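Local atomic coordinates of protein VMS1 (Saccharomyces cerevisiae, PDB entry 5WHG), a protein that cleaves polypeptidyl-tRNAs downstream of the ribosome-associated quality control pathway, releasing incompletely synthesized polypeptides for degradation. Residues L210-G215 and K340-T345; K252-Y257 and K293-G298; L195-W198 and E202-M205. One frame throughout, in Å; residues are numbered along the deposited sequence.

Interaction 1: L210-G215 and K340-T345; sequences LFMVGG and KSFPFT
With CG anti to the carbonyl carbon (chi1 -72°), F342 swings its ring off the loop toward L210-G215, where M212, set by the same choice of first torsion and extended beyond CG, runs out to meet it. The two side chains cross at about a right angle. The selenomethionine methyl lies over one face of the ring, M212 CE being 4.0 Å from F342 CZ, while nearer its root M212 CG is also 4.0 Å from F342 CE2. L210, two residues earlier, touches the ring from an oblique position, CD2 being 4.2 Å from F342 CE1. Between these two residues, it is the backbone of F211 that takes part: its carbonyl O sits at the ring edge, in the ring plane, 3.5 Å from F342 CE2.

F342 follows the edge strand 339-340, and its ring touches R316 of strand 313-316 and reaches strand 207-214 in the middle of the mixed sheet. On this side A357 of helix 351-362 touches both M212 and F342, whereas the side chain of F211 leads away to L300 of helix 292-302.

All four residues are buried and no hydrogen bond joins the segments. Cohesion therefore rests on apolar contact, perhaps with a slight electrostatic gain where the electropositive ring edge meets the carbonyl oxygen.

Interaction 2: K252-Y257 and K293-G298; sequences KTFHRY and KTDIQG
F254 lays the outer end of its ring against the flank of helix 292-302, overlapping the first part of the D295 side chain. Its CE1 comes within 3.6 Å of D295 CB, in an approach that is oblique to the ring. At the ring edge, near the plane, stands I296, with CG1 4.0 Å from F254 CZ. F254 has CG between the backbone N and the carbonyl carbon (chi1 42°), and this directs the ring toward the helix.

Two residues along, R256 emerges toward the same helix, and its chain, extended from CG to NE, carries the guanidinium to the carboxylate of D295. The two form a salt bridge, and OD2 is the oxygen nearer the guanidinium in the model: R256 NE donates to D295 OD2, met nearly along its C-O axis but 26° out of the guanidinium plane, at a modelled 2.5 Å that is doubtfully short at this resolution. R256 NH2 adds weak bonds, at 3.1 Å to D295 OD2 and 3.4 Å to D295 OD1. The flat groups are only 23° apart, which suits a partly two-pronged grip. One aspartate thus serves twice, its methylene packing against the F254 ring and its carboxylate pairing with R256. F254, R256 and D295 also touch a crystal neighbour, so the lattice may influence this surface pairing.

Inward, F254 also stacks on F218 of the adjacent strand, and I296 touches that same phenylalanine. The arrangement is that of an alpha/beta layered fold, here the VLRF1 domain, with helix 292-302 packed on one face of the mixed sheet, here at its outermost strand.

Interaction 3: L195-W198 and E202-M205; sequences LTFW and ENPM
Two flat polar groups meet the F197 ring: one at its edge, the other obliquely. The carboxylate of E202 comes to the edge, near the ring plane, with OE2 modelled 3.0 Å from F197 CE1 and 3.2 Å from F197 CD1; the carboxylate and ring planes stand 78° apart. The amide of N203 approaches obliquely, with ND2 3.6 Å from F197 CE2 and 3.9 Å from F197 CZ, and its plane is turned 45° from that of the ring.

Both polar side chains cross the phenylalanine at about a right angle. F197 puts CG anti to its own N (chi1 171°), which carries the ring out toward the loop, and E202, extended beyond CG, brings its carboxylate back to meet it. No hydrogen bond or salt bridge joins the segments. An oxygen that is probably anionic, beside the electropositive rim of an aromatic ring, would be mildly favourable, but the exact separations deserve little weight at this resolution. F197 and E202 are exposed and both touch a crystal neighbour, so the lattice may influence their poses.

Just past the helix, the backbone O of F197 is hydrogen-bonded to S200 OG and that of L195 to N199 ND2, tying the turning chain to the last residues of helix 191-198. Further on, M205 touches V48, within the C2H2 zinc finger, and L76 of helix 66-76. The arrangement is a short helix-loop-strand connection, leading past the C2H2 finger into strand 207-214 of the VLRF1 domain.

Overall arrangement
Set side by side, the three contacts illustrate how chemistry follows depth. Interaction 1 is buried and apolar, interaction 2 is partly buried and grades from aromatic packing to a salt bridge at its more exposed side, and interaction 3 is a surface contact of a ring with polar groups. The first two share the mixed sheet: interaction 1 lies on the side of helix 351-362, interaction 2 on that of helix 292-302, and they touch where V213 CG2 meets I296 CD1 at 4.0 Å. Interaction 3 lies across the chain's centre from both, its centre about 25 Å from that of interaction 1, yet its loop runs directly into the strand that interaction 1 uses.

Interaction 1: L210-G215 and K340-T345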
ATOM      1  N   LEU A 210      -5.183   2.152  -2.265  1.00 64.72           N
ATOM      2  CA  LEU A 210      -6.085   1.187  -1.637  1.00 65.39           C
ATOM      3  C   LEU A 210      -7.535   1.562  -1.931  1.00 69.45           C
ATOM      4  O   LEU A 210      -7.952   2.697  -1.683  1.00 68.56           O
ATOM      5  CB  LEU A 210      -5.865   1.116  -0.121  1.00 62.40           C
ATOM      6  CG  LEU A 210      -4.436   1.003   0.440  1.00 63.52           C
ATOM      7  CD1 LEU A 210      -4.429   1.234   1.960  1.00 60.55           C
ATOM      8  CD2 LEU A 210      -3.863  -0.338   0.166  1.00 56.62           C
ATOM      9  N   PHE A 211      -8.299   0.598  -2.445  1.00 69.35           N
ATOM     10  CA  PHE A 211      -9.679   0.787  -2.872  1.00 61.07           C
ATOM     11  C   PHE A 211     -10.518  -0.411  -2.441  1.00 69.59           C
ATOM     12  O   PHE A 211     -10.147  -1.559  -2.706  1.00 71.94           O
ATOM     13  CB  PHE A 211      -9.748   0.971  -4.396  1.00 64.50           C
ATOM     14  CG  PHE A 211      -9.121   2.262  -4.878  1.00 65.56           C
ATOM     15  CD1 PHE A 211      -9.734   3.490  -4.608  1.00 71.16           C
ATOM     16  CD2 PHE A 211      -7.924   2.256  -5.585  1.00 65.91           C
ATOM     17  CE1 PHE A 211      -9.170   4.686  -5.036  1.00 71.55           C
ATOM     18  CE2 PHE A 211      -7.349   3.453  -6.030  1.00 68.96           C
ATOM     19  CZ  PHE A 211      -7.968   4.673  -5.753  1.00 67.72           C
HETATM   20  N   MSE A 212     -11.632  -0.142  -1.763  1.00 65.75           N
HETATM   21  CA  MSE A 212     -12.659  -1.138  -1.534  1.00 63.61           C
HETATM   22  C   MSE A 212     -14.035  -0.588  -1.879  1.00 70.67           C
HETATM   23  O   MSE A 212     -14.371   0.522  -1.491  1.00 76.22           O
HETATM   24  CB  MSE A 212     -12.677  -1.590  -0.084  1.00 85.64           C
HETATM   25  CG  MSE A 212     -11.384  -2.103   0.459  1.00 97.35           C
HETATM   26 SE   MSE A 212     -11.569  -2.325   2.395  1.00103.43          SE
HETATM   27  CE  MSE A 212      -9.693  -2.573   2.858  1.00106.36           C
ATOM     28  N   VAL A 213     -14.847  -1.370  -2.585  1.00 81.75           N
ATOM     29  CA  VAL A 213     -16.212  -0.984  -2.919  1.00 79.75           C
ATOM     30  C   VAL A 213     -17.096  -2.184  -2.649  1.00 87.25           C
ATOM     31  O   VAL A 213     -16.666  -3.333  -2.775  1.00 95.70           O
ATOM     32  CB  VAL A 213     -16.360  -0.505  -4.391  1.00 76.86           C
ATOM     33  CG1 VAL A 213     -16.055  -1.616  -5.351  1.00 81.41           C
ATOM     34  CG2 VAL A 213     -17.744   0.026  -4.669  1.00 70.94           C
ATOM     35  N   GLY A 214     -18.330  -1.917  -2.246  1.00 96.04           N
ATOM     36  CA  GLY A 214     -19.274  -3.001  -2.090  1.00 95.69           C
ATOM     37  C   GLY A 214     -20.518  -2.580  -1.349  1.00 95.96           C
ATOM     38  O   GLY A 214     -20.443  -1.863  -0.343  1.00 92.61           O
ATOM     39  N   GLY A 215     -21.672  -3.033  -1.830  1.00 95.22           N
ATOM     40  CA  GLY A 215     -22.922  -2.686  -1.176  1.00 90.88           C
ATOM     41  C   GLY A 215     -23.198  -1.201  -1.147  1.00 99.74           C
ATOM     42  O   GLY A 215     -23.805  -0.708  -0.193  1.00108.88           O
ATOM     43  N   LYS A 340      -4.169  -5.359  -8.010  1.00 84.67           N
ATOM     44  CA  LYS A 340      -4.118  -6.639  -7.322  1.00 75.77           C
ATOM     45  C   LYS A 340      -5.228  -6.736  -6.290  1.00 79.70           C
ATOM     46  O   LYS A 340      -5.598  -5.748  -5.648  1.00 82.20           O
ATOM     47  CB  LYS A 340      -2.772  -6.833  -6.625  1.00 71.65           C
ATOM     48  CG  LYS A 340      -1.577  -6.711  -7.544  1.00 76.31           C
ATOM     49  CD  LYS A 340      -0.324  -6.683  -6.717  1.00 82.22           C
ATOM     50  CE  LYS A 340       0.882  -6.460  -7.577  1.00 81.64           C
ATOM     51  NZ  LYS A 340       2.101  -6.658  -6.764  1.00 81.75           N
ATOM     52  N   SER A 341      -5.737  -7.951  -6.114  1.00 79.62           N
ATOM     53  CA  SER A 341      -6.604  -8.229  -4.983  1.00 82.10           C
ATOM     54  C   SER A 341      -5.867  -8.046  -3.661  1.00 77.95           C
ATOM     55  O   SER A 341      -4.637  -8.098  -3.583  1.00 85.48           O
ATOM     56  CB  SER A 341      -7.134  -9.653  -5.055  1.00 67.46           C
ATOM     57  OG  SER A 341      -8.114  -9.738  -6.056  1.00 97.60           O
ATOM     58  N   PHE A 342      -6.647  -7.835  -2.615  1.00 79.76           N
ATOM     59  CA  PHE A 342      -6.143  -8.006  -1.260  1.00 87.23           C
ATOM     60  C   PHE A 342      -6.002  -9.496  -0.963  1.00 90.49           C
ATOM     61  O   PHE A 342      -6.970 -10.246  -1.122  1.00 92.09           O
ATOM     62  CB  PHE A 342      -7.092  -7.366  -0.246  1.00 80.57           C
ATOM     63  CG  PHE A 342      -7.084  -5.860  -0.247  1.00 75.14           C
ATOM     64  CD1 PHE A 342      -6.210  -5.157   0.569  1.00 74.07           C
ATOM     65  CD2 PHE A 342      -7.982  -5.145  -1.026  1.00 77.54           C
ATOM     66  CE1 PHE A 342      -6.220  -3.771   0.613  1.00 66.34           C
ATOM     67  CE2 PHE A 342      -7.996  -3.741  -1.002  1.00 72.07           C
ATOM     68  CZ  PHE A 342      -7.120  -3.059  -0.177  1.00 72.09           C
ATOM     69  N   PRO A 343      -4.833  -9.965  -0.527  1.00 91.06           N
ATOM     70  CA  PRO A 343      -4.670 -11.404  -0.264  1.00 90.85           C
ATOM     71  C   PRO A 343      -5.320 -11.879   1.034  1.00 95.81           C
ATOM     72  O   PRO A 343      -4.889 -12.872   1.624  1.00106.74           O
ATOM     73  CB  PRO A 343      -3.148 -11.573  -0.222  1.00 82.55           C
ATOM     74  CG  PRO A 343      -2.656 -10.257   0.246  1.00 85.91           C
ATOM     75  CD  PRO A 343      -3.562  -9.231  -0.386  1.00 83.79           C
ATOM     76  N   PHE A 344      -6.363 -11.197   1.487  1.00 93.78           N
ATOM     77  CA  PHE A 344      -7.069 -11.597   2.696  1.00 91.91           C
ATOM     78  C   PHE A 344      -8.435 -10.942   2.671  1.00 99.74           C
ATOM     79  O   PHE A 344      -8.606  -9.878   2.072  1.00101.19           O
ATOM     80  CB  PHE A 344      -6.307 -11.180   3.951  1.00 83.30           C
ATOM     81  CG  PHE A 344      -5.685  -9.841   3.824  1.00 91.94           C
ATOM     82  CD1 PHE A 344      -6.449  -8.696   3.985  1.00 87.44           C
ATOM     83  CD2 PHE A 344      -4.346  -9.721   3.485  1.00 90.74           C
ATOM     84  CE1 PHE A 344      -5.883  -7.448   3.832  1.00 91.80           C
ATOM     85  CE2 PHE A 344      -3.768  -8.481   3.334  1.00 94.28           C
ATOM     86  CZ  PHE A 344      -4.538  -7.336   3.507  1.00 99.83           C
ATOM     87  N   THR A 345      -9.408 -11.575   3.323  1.00112.80           N
ATOM     88  CA  THR A 345     -10.735 -10.975   3.361  1.00107.13           C
ATOM     89  C   THR A 345     -10.702  -9.653   4.115  1.00 94.31           C
ATOM     90  O   THR A 345      -9.846  -9.415   4.975  1.00 85.25           O
ATOM     91  CB  THR A 345     -11.748 -11.907   4.008  1.00106.50           C
ATOM     92  OG1 THR A 345     -11.382 -12.110   5.375  1.00119.01           O
ATOM     93  CG2 THR A 345     -11.777 -13.231   3.274  1.00103.60           C
TER

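Interaction 2: K252-Y257 and K293-G298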
ATOM      1  N   LYS A 252     -10.768   9.100   0.665  1.00 89.13           N
ATOM      2  CA  LYS A 252     -12.155   9.461   0.414  1.00 85.47           C
ATOM      3  C   LYS A 252     -13.037   8.277   0.773  1.00 80.29           C
ATOM      4  O   LYS A 252     -12.622   7.126   0.606  1.00 81.85           O
ATOM      5  CB  LYS A 252     -12.370   9.864  -1.055  1.00 92.52           C
ATOM      6  CG  LYS A 252     -13.297  11.064  -1.259  1.00106.46           C
ATOM      7  CD  LYS A 252     -12.501  12.373  -1.251  1.00123.54           C
ATOM      8  CE  LYS A 252     -13.415  13.602  -1.206  1.00137.70           C
ATOM      9  NZ  LYS A 252     -12.656  14.894  -1.198  1.00142.43           N
ATOM     10  N   THR A 253     -14.230   8.557   1.314  1.00 81.01           N
ATOM     11  CA  THR A 253     -15.283   7.552   1.475  1.00 87.63           C
ATOM     12  C   THR A 253     -16.633   8.207   1.236  1.00102.65           C
ATOM     13  O   THR A 253     -16.932   9.240   1.843  1.00118.92           O
ATOM     14  CB  THR A 253     -15.300   6.897   2.871  1.00 86.52           C
ATOM     15  OG1 THR A 253     -15.662   7.868   3.852  1.00 87.18           O
ATOM     16  CG2 THR A 253     -13.958   6.361   3.245  1.00100.64           C
ATOM     17  N   PHE A 254     -17.454   7.593   0.383  1.00 99.55           N
ATOM     18  CA  PHE A 254     -18.850   7.984   0.222  1.00 97.48           C
ATOM     19  C   PHE A 254     -19.718   6.744   0.024  1.00 92.36           C
ATOM     20  O   PHE A 254     -19.219   5.620  -0.083  1.00 86.58           O
ATOM     21  CB  PHE A 254     -19.017   8.957  -0.941  1.00 91.63           C
ATOM     22  CG  PHE A 254     -18.222   8.600  -2.150  1.00 90.65           C
ATOM     23  CD1 PHE A 254     -18.627   7.579  -2.991  1.00 93.40           C
ATOM     24  CD2 PHE A 254     -17.073   9.308  -2.469  1.00 95.90           C
ATOM     25  CE1 PHE A 254     -17.879   7.267  -4.125  1.00 94.51           C
ATOM     26  CE2 PHE A 254     -16.322   9.002  -3.603  1.00 81.82           C
ATOM     27  CZ  PHE A 254     -16.728   7.984  -4.426  1.00 83.49           C
ATOM     28  N   HIS A 255     -21.038   6.960  -0.017  1.00 94.09           N
ATOM     29  CA  HIS A 255     -22.006   5.883  -0.211  1.00 91.95           C
ATOM     30  C   HIS A 255     -23.141   6.331  -1.122  1.00 93.76           C
ATOM     31  O   HIS A 255     -23.581   7.481  -1.072  1.00 98.86           O
ATOM     32  CB  HIS A 255     -22.605   5.408   1.125  1.00106.72           C
ATOM     33  CG  HIS A 255     -23.946   4.737   0.995  1.00112.72           C
ATOM     34  ND1 HIS A 255     -24.090   3.405   0.667  1.00113.59           N
ATOM     35  CD2 HIS A 255     -25.200   5.217   1.157  1.00110.71           C
ATOM     36  CE1 HIS A 255     -25.375   3.096   0.633  1.00114.80           C
ATOM     37  NE2 HIS A 255     -26.070   4.180   0.922  1.00118.11           N
ATOM     38  N   ARG A 256     -23.638   5.394  -1.933  1.00 96.01           N
ATOM     39  CA  ARG A 256     -24.883   5.572  -2.678  1.00 97.28           C
ATOM     40  C   ARG A 256     -25.690   4.288  -2.656  1.00106.34           C
ATOM     41  O   ARG A 256     -25.168   3.223  -3.001  1.00109.22           O
ATOM     42  CB  ARG A 256     -24.636   5.946  -4.141  1.00 94.24           C
ATOM     43  CG  ARG A 256     -24.501   7.419  -4.418  1.00 94.23           C
ATOM     44  CD  ARG A 256     -24.681   7.670  -5.902  1.00 96.93           C
ATOM     45  NE  ARG A 256     -23.984   8.871  -6.328  1.00101.74           N
ATOM     46  CZ  ARG A 256     -24.385  10.104  -6.053  1.00101.20           C
ATOM     47  NH1 ARG A 256     -25.485  10.304  -5.340  1.00104.62           N
ATOM     48  NH2 ARG A 256     -23.671  11.137  -6.481  1.00 97.97           N
ATOM     49  N   TYR A 257     -26.963   4.398  -2.287  1.00117.28           N
ATOM     50  CA  TYR A 257     -27.915   3.342  -2.592  1.00121.04           C
ATOM     51  C   TYR A 257     -27.995   3.159  -4.112  1.00138.14           C
ATOM     52  O   TYR A 257     -27.615   4.040  -4.893  1.00137.73           O
ATOM     53  CB  TYR A 257     -29.291   3.677  -2.000  1.00113.95           C
ATOM     54  CG  TYR A 257     -29.286   4.134  -0.535  1.00112.62           C
ATOM     55  CD1 TYR A 257     -29.342   3.221   0.517  1.00113.55           C
ATOM     56  CD2 TYR A 257     -29.252   5.477  -0.210  1.00113.17           C
ATOM     57  CE1 TYR A 257     -29.351   3.642   1.859  1.00114.96           C
ATOM     58  CE2 TYR A 257     -29.257   5.910   1.114  1.00117.58           C
ATOM     59  CZ  TYR A 257     -29.302   4.993   2.149  1.00120.51           C
ATOM     60  OH  TYR A 257     -29.303   5.447   3.461  1.00106.67           O
ATOM     61  N   LYS A 293     -20.461   4.587  -9.996  1.00 91.87           N
ATOM     62  CA  LYS A 293     -19.391   4.494 -10.982  1.00 89.84           C
ATOM     63  C   LYS A 293     -18.803   5.859 -11.337  1.00 88.49           C
ATOM     64  O   LYS A 293     -17.580   6.000 -11.434  1.00 82.05           O
ATOM     65  CB  LYS A 293     -19.920   3.796 -12.232  1.00 97.17           C
ATOM     66  CG  LYS A 293     -18.860   3.534 -13.279  1.00110.76           C
ATOM     67  CD  LYS A 293     -19.495   3.178 -14.607  1.00122.73           C
ATOM     68  CE  LYS A 293     -18.454   2.820 -15.648  1.00127.03           C
ATOM     69  NZ  LYS A 293     -19.112   2.243 -16.853  1.00138.29           N
ATOM     70  N   THR A 294     -19.647   6.874 -11.561  1.00 89.51           N
ATOM     71  CA  THR A 294     -19.101   8.179 -11.921  1.00 85.98           C
ATOM     72  C   THR A 294     -18.400   8.821 -10.726  1.00 87.53           C
ATOM     73  O   THR A 294     -17.296   9.366 -10.876  1.00 90.93           O
ATOM     74  CB  THR A 294     -20.192   9.105 -12.494  1.00 84.95           C
ATOM     75  OG1 THR A 294     -21.224   9.296 -11.530  1.00111.38           O
ATOM     76  CG2 THR A 294     -20.819   8.501 -13.719  1.00 79.09           C
ATOM     77  N   ASP A 295     -19.015   8.751  -9.534  1.00 77.70           N
ATOM     78  CA  ASP A 295     -18.344   9.185  -8.304  1.00 85.73           C
ATOM     79  C   ASP A 295     -16.936   8.603  -8.185  1.00 88.77           C
ATOM     80  O   ASP A 295     -15.984   9.320  -7.857  1.00 88.46           O
ATOM     81  CB  ASP A 295     -19.161   8.787  -7.071  1.00 89.61           C
ATOM     82  CG  ASP A 295     -20.438   9.598  -6.927  1.00105.99           C
ATOM     83  OD1 ASP A 295     -20.393  10.831  -7.121  1.00112.56           O
ATOM     84  OD2 ASP A 295     -21.491   9.002  -6.624  1.00106.59           O
ATOM     85  N   ILE A 296     -16.786   7.300  -8.429  1.00 82.80           N
ATOM     86  CA  ILE A 296     -15.478   6.685  -8.225  1.00 80.28           C
ATOM     87  C   ILE A 296     -14.540   7.056  -9.357  1.00 82.96           C
ATOM     88  O   ILE A 296     -13.360   7.355  -9.133  1.00 83.59           O
ATOM     89  CB  ILE A 296     -15.608   5.158  -8.076  1.00 82.34           C
ATOM     90  CG1 ILE A 296     -16.175   4.799  -6.700  1.00 84.24           C
ATOM     91  CG2 ILE A 296     -14.253   4.475  -8.300  1.00 73.34           C
ATOM     92  CD1 ILE A 296     -16.781   3.402  -6.624  1.00 90.56           C
ATOM     93  N   GLN A 297     -15.047   7.066 -10.589  1.00 78.90           N
ATOM     94  CA  GLN A 297     -14.218   7.541 -11.679  1.00 77.59           C
ATOM     95  C   GLN A 297     -13.769   8.978 -11.450  1.00 79.66           C
ATOM     96  O   GLN A 297     -12.698   9.370 -11.922  1.00 87.66           O
ATOM     97  CB  GLN A 297     -14.963   7.376 -12.991  1.00 83.30           C
ATOM     98  CG  GLN A 297     -15.065   5.917 -13.318  1.00 94.66           C
ATOM     99  CD  GLN A 297     -15.689   5.626 -14.652  1.00107.42           C
ATOM    100  OE1 GLN A 297     -15.526   4.526 -15.167  1.00113.54           O
ATOM    101  NE2 GLN A 297     -16.434   6.587 -15.209  1.00109.55           N
ATOM    102  N   GLY A 298     -14.547   9.760 -10.703  1.00 77.59           N
ATOM    103  CA  GLY A 298     -14.093  11.089 -10.323  1.00 78.98           C
ATOM    104  C   GLY A 298     -12.911  11.071  -9.372  1.00 81.98           C
ATOM    105  O   GLY A 298     -11.980  11.872  -9.513  1.00 91.01           O
TER

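Interaction 3: L195-W198 and E202-M205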
ATOM      1  N   LEU A 195      13.442  -6.138  -0.522  1.00 90.34           N
ATOM      2  CA  LEU A 195      13.414  -5.640   0.850  1.00 90.87           C
ATOM      3  C   LEU A 195      14.493  -4.595   1.101  1.00 98.75           C
ATOM      4  O   LEU A 195      14.244  -3.589   1.775  1.00 99.99           O
ATOM      5  CB  LEU A 195      13.566  -6.798   1.833  1.00 89.68           C
ATOM      6  CG  LEU A 195      12.306  -7.650   2.001  1.00 93.63           C
ATOM      7  CD1 LEU A 195      12.614  -8.883   2.811  1.00 96.80           C
ATOM      8  CD2 LEU A 195      11.186  -6.877   2.663  1.00 96.55           C
ATOM      9  N   THR A 196      15.700  -4.800   0.573  1.00108.33           N
ATOM     10  CA  THR A 196      16.738  -3.816   0.853  1.00114.85           C
ATOM     11  C   THR A 196      16.466  -2.509   0.120  1.00104.60           C
ATOM     12  O   THR A 196      16.720  -1.430   0.667  1.00108.97           O
ATOM     13  CB  THR A 196      18.127  -4.379   0.519  1.00122.96           C
ATOM     14  OG1 THR A 196      19.118  -3.361   0.704  1.00123.53           O
ATOM     15  CG2 THR A 196      18.188  -4.878  -0.898  1.00126.74           C
ATOM     16  N   PHE A 197      15.903  -2.577  -1.087  1.00 98.75           N
ATOM     17  CA  PHE A 197      15.552  -1.357  -1.809  1.00104.70           C
ATOM     18  C   PHE A 197      14.413  -0.603  -1.123  1.00107.50           C
ATOM     19  O   PHE A 197      14.388   0.635  -1.128  1.00106.19           O
ATOM     20  CB  PHE A 197      15.172  -1.696  -3.250  1.00112.46           C
ATOM     21  CG  PHE A 197      14.590  -0.534  -4.006  1.00118.67           C
ATOM     22  CD1 PHE A 197      15.417   0.437  -4.556  1.00121.29           C
ATOM     23  CD2 PHE A 197      13.214  -0.402  -4.149  1.00115.20           C
ATOM     24  CE1 PHE A 197      14.884   1.510  -5.237  1.00117.58           C
ATOM     25  CE2 PHE A 197      12.671   0.664  -4.832  1.00108.45           C
ATOM     26  CZ  PHE A 197      13.503   1.625  -5.371  1.00110.68           C
ATOM     27  N   TRP A 198      13.445  -1.334  -0.563  1.00106.22           N
ATOM     28  CA  TRP A 198      12.386  -0.710   0.223  1.00105.52           C
ATOM     29  C   TRP A 198      12.947   0.024   1.433  1.00116.71           C
ATOM     30  O   TRP A 198      12.450   1.094   1.806  1.00125.71           O
ATOM     31  CB  TRP A 198      11.375  -1.773   0.662  1.00 99.78           C
ATOM     32  CG  TRP A 198      10.606  -2.261  -0.489  1.00 96.22           C
ATOM     33  CD1 TRP A 198      10.521  -1.660  -1.705  1.00 95.49           C
ATOM     34  CD2 TRP A 198       9.811  -3.450  -0.570  1.00 85.46           C
ATOM     35  NE1 TRP A 198       9.719  -2.393  -2.542  1.00 91.61           N
ATOM     36  CE2 TRP A 198       9.272  -3.501  -1.875  1.00 81.92           C
ATOM     37  CE3 TRP A 198       9.505  -4.477   0.321  1.00 83.55           C
ATOM     38  CZ2 TRP A 198       8.447  -4.539  -2.308  1.00 73.82           C
ATOM     39  CZ3 TRP A 198       8.679  -5.507  -0.107  1.00 82.04           C
ATOM     40  CH2 TRP A 198       8.166  -5.533  -1.411  1.00 80.89           C
ATOM     41  N   GLU A 202      16.401   6.369  -0.323  1.00174.92           N
ATOM     42  CA  GLU A 202      16.297   6.694  -1.743  1.00173.29           C
ATOM     43  C   GLU A 202      14.912   6.421  -2.322  1.00161.14           C
ATOM     44  O   GLU A 202      14.726   6.552  -3.545  1.00159.82           O
ATOM     45  CB  GLU A 202      17.354   5.922  -2.540  1.00181.93           C
ATOM     46  CG  GLU A 202      16.982   4.477  -2.875  1.00185.74           C
ATOM     47  CD  GLU A 202      17.919   3.851  -3.903  1.00191.33           C
ATOM     48  OE1 GLU A 202      19.097   4.271  -3.973  1.00195.93           O
ATOM     49  OE2 GLU A 202      17.478   2.947  -4.647  1.00188.78           O
ATOM     50  N   ASN A 203      13.906   6.047  -1.540  1.00151.81           N
ATOM     51  CA  ASN A 203      12.545   5.893  -2.049  1.00144.81           C
ATOM     52  C   ASN A 203      11.563   6.615  -1.131  1.00139.45           C
ATOM     53  O   ASN A 203      10.668   6.005  -0.536  1.00140.35           O
ATOM     54  CB  ASN A 203      12.184   4.420  -2.209  1.00145.28           C
ATOM     55  CG  ASN A 203      11.240   4.195  -3.367  1.00152.94           C
ATOM     56  OD1 ASN A 203      11.178   5.012  -4.294  1.00150.96           O
ATOM     57  ND2 ASN A 203      10.484   3.098  -3.320  1.00156.29           N
ATOM     58  N   PRO A 204      11.690   7.938  -1.016  1.00131.20           N
ATOM     59  CA  PRO A 204      10.850   8.668  -0.062  1.00122.81           C
ATOM     60  C   PRO A 204       9.442   8.922  -0.563  1.00113.13           C
ATOM     61  O   PRO A 204       8.576   9.284   0.244  1.00122.66           O
ATOM     62  CB  PRO A 204      11.612   9.992   0.140  1.00125.17           C
ATOM     63  CG  PRO A 204      12.729  10.002  -0.921  1.00124.00           C
ATOM     64  CD  PRO A 204      12.482   8.857  -1.850  1.00125.87           C
HETATM   65  N   MSE A 205       9.188   8.769  -1.854  1.00101.95           N
HETATM   66  CA  MSE A 205       7.860   9.020  -2.394  1.00 94.91           C
HETATM   67  C   MSE A 205       7.185   7.715  -2.787  1.00 82.03           C
HETATM   68  O   MSE A 205       6.257   7.695  -3.606  1.00 89.03           O
HETATM   69  CB  MSE A 205       7.932   9.956  -3.600  1.00104.35           C
HETATM   70  CG  MSE A 205       8.859  11.132  -3.400  1.00120.99           C
HETATM   71 SE   MSE A 205       8.384  12.590  -4.585  1.00142.68          SE
HETATM   72  CE  MSE A 205       8.611  11.722  -6.331  1.00141.18           C
TER